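Local coordinates for chromosome replication initiation protein (Geobacillus kaustophilus, PDB 2VN2) that probably takes part in initiating chromosome replication as the primosomal protein DnaD, here represented by its N-terminal domain, at residues E67-E70 with M71-R74. Residues are numbered along the deposited sequence; the frame is centred on the assembly and turned at random.
Sequences ECME and MVRR
Met-69 and Arg-73 meet one helical turn apart within helix 65-77, their side chains crossing at about a right angle. The guanidinium of Arg-73 reaches back to the methionine chain, where NH1 lies 3.3 Å from CG of Met-69. CG of Met-69 stands anti to its backbone nitrogen (chi1 175°), and bends at chi2 and chi3 carry the methyl CE forward along the helix, 3.6 Å from Arg-73 N and close to CB of Val-72. Replacing Met-69 with alanine would probably leave the Arg-73 guanidinium without its apolar support and open a gap beside Val-72.

Beneath these side chains, each of the four carbonyls of 67-70 accepts an i to i+4 hydrogen bond. Met-71 N donates to Glu-67 O at 2.8 Å, and Val-72 N reaches Cys-68 O with the straightest N-H, 167° at the hydrogen. Arg-73 N bonds to Met-69 O at 2.9 Å, and Arg-74 N to Glu-70 O at 2.8 Å. No side-chain hydrogen bond or salt bridge joins the two segments. Glu-70 OE1 lies 4.2 Å from Arg-73 NH2 and well out of the guanidinium plane; with no N-H aimed at the oxygen, the pair is probably a loose electrostatic attraction. The carboxylate of Glu-67 turns instead to the preceding residues, OE2 accepting a hydrogen bond from Ser-64 N.

On the inner face, Cys-68 SG sits 4.4 Å from Val-72 CG2, and both residues pack against Leu-57 of helix 54-59 and Leu-37 of helix 32-45, joining three helices of this domain of the helix-turn-helix clan. The chemistry thus implies an amphipathic helix: main-chain bonds hold the turn, buried apolar groups fasten it to the core, and Glu-70 and Arg-73 at the surface are coupled by charge alone.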
loop_
_atom_site.group_PDB
_atom_site.type_symbol
_atom_site.label_atom_id
_atom_site.label_comp_id
_atom_site.label_asym_id
_atom_site.label_seq_id
_atom_site.Cartn_x
_atom_site.Cartn_y
_atom_site.Cartn_z
ATOM N N GLU A 67 12.220 26.311 -2.034
ATOM C CA GLU A 67 13.067 25.184 -1.514
ATOM C C GLU A 67 12.695 23.941 -2.221
ATOM O O GLU A 67 13.543 23.222 -2.692
ATOM C CB GLU A 67 12.860 24.975 -0.007
ATOM C CG GLU A 67 13.345 26.139 0.833
ATOM C CD GLU A 67 12.945 26.090 2.336
ATOM O OE1 GLU A 67 13.826 25.557 3.071
ATOM O OE2 GLU A 67 11.821 26.565 2.799
ATOM N N CYS A 68 11.388 23.704 -2.319
ATOM C CA CYS A 68 10.823 22.570 -3.105
ATOM C C CYS A 68 11.329 22.603 -4.597
ATOM O O CYS A 68 11.854 21.620 -5.123
ATOM C CB CYS A 68 9.249 22.548 -2.891
ATOM S SG CYS A 68 8.488 21.145 -3.735
ATOM N N MET A 69 11.328 23.734 -5.274
ATOM C CA MET A 69 11.948 23.750 -6.646
ATOM C C MET A 69 13.410 23.414 -6.626
ATOM O O MET A 69 13.945 22.759 -7.531
ATOM C CB MET A 69 11.806 25.127 -7.379
ATOM C CG MET A 69 12.609 25.068 -8.769
ATOM S SD MET A 69 11.785 23.878 -9.899
ATOM C CE MET A 69 12.991 22.648 -10.402
ATOM N N GLU A 70 14.107 23.896 -5.603
ATOM C CA GLU A 70 15.534 23.519 -5.390
ATOM C C GLU A 70 15.693 22.014 -5.224
ATOM O O GLU A 70 16.595 21.390 -5.775
ATOM C CB GLU A 70 15.914 24.242 -4.085
ATOM C CG GLU A 70 17.358 24.462 -3.634
ATOM C CD GLU A 70 17.964 25.715 -4.253
ATOM O OE1 GLU A 70 18.482 25.497 -5.396
ATOM O OE2 GLU A 70 17.906 26.853 -3.622
ATOM N N MET A 71 14.817 21.408 -4.401
ATOM C CA MET A 71 14.881 19.973 -4.135
ATOM C C MET A 71 14.565 19.195 -5.421
ATOM O O MET A 71 15.206 18.261 -5.650
ATOM C CB MET A 71 13.853 19.616 -3.034
ATOM C CG MET A 71 14.003 20.394 -1.740
ATOM S SD MET A 71 12.808 20.085 -0.394
ATOM C CE MET A 71 13.034 18.306 -0.259
ATOM N N VAL A 72 13.576 19.583 -6.218
ATOM C CA VAL A 72 13.257 18.879 -7.519
ATOM C C VAL A 72 14.438 19.010 -8.452
ATOM O O VAL A 72 14.972 17.987 -8.966
ATOM C CB VAL A 72 12.028 19.440 -8.191
ATOM C CG1 VAL A 72 11.798 18.765 -9.522
ATOM C CG2 VAL A 72 10.695 19.405 -7.136
ATOM N N ARG A 73 14.953 20.238 -8.591
ATOM C CA ARG A 73 16.250 20.449 -9.268
ATOM C C ARG A 73 17.395 19.503 -8.793
ATOM O O ARG A 73 18.036 18.864 -9.626
ATOM C CB ARG A 73 16.638 21.947 -9.164
ATOM C CG ARG A 73 17.731 22.404 -10.115
ATOM C CD ARG A 73 17.824 24.004 -10.343
ATOM N NE ARG A 73 16.534 24.741 -10.568
ATOM C CZ ARG A 73 16.269 25.952 -10.042
ATOM N NH1 ARG A 73 15.103 26.596 -10.260
ATOM N NH2 ARG A 73 17.194 26.528 -9.268
ATOM N N ARG A 74 17.648 19.424 -7.482
ATOM C CA ARG A 74 18.718 18.531 -6.929
ATOM C C ARG A 74 18.417 17.029 -7.177
ATOM O O ARG A 74 19.350 16.247 -7.424
ATOM C CB ARG A 74 19.034 18.857 -5.413
ATOM C CG ARG A 74 20.044 17.869 -4.674
ATOM C CD ARG A 74 21.364 18.570 -3.929
ATOM N NE ARG A 74 22.320 17.682 -3.131
ATOM C CZ ARG A 74 22.372 17.514 -1.785
ATOM N NH1 ARG A 74 21.524 18.145 -0.982
ATOM N NH2 ARG A 74 23.253 16.660 -1.247
#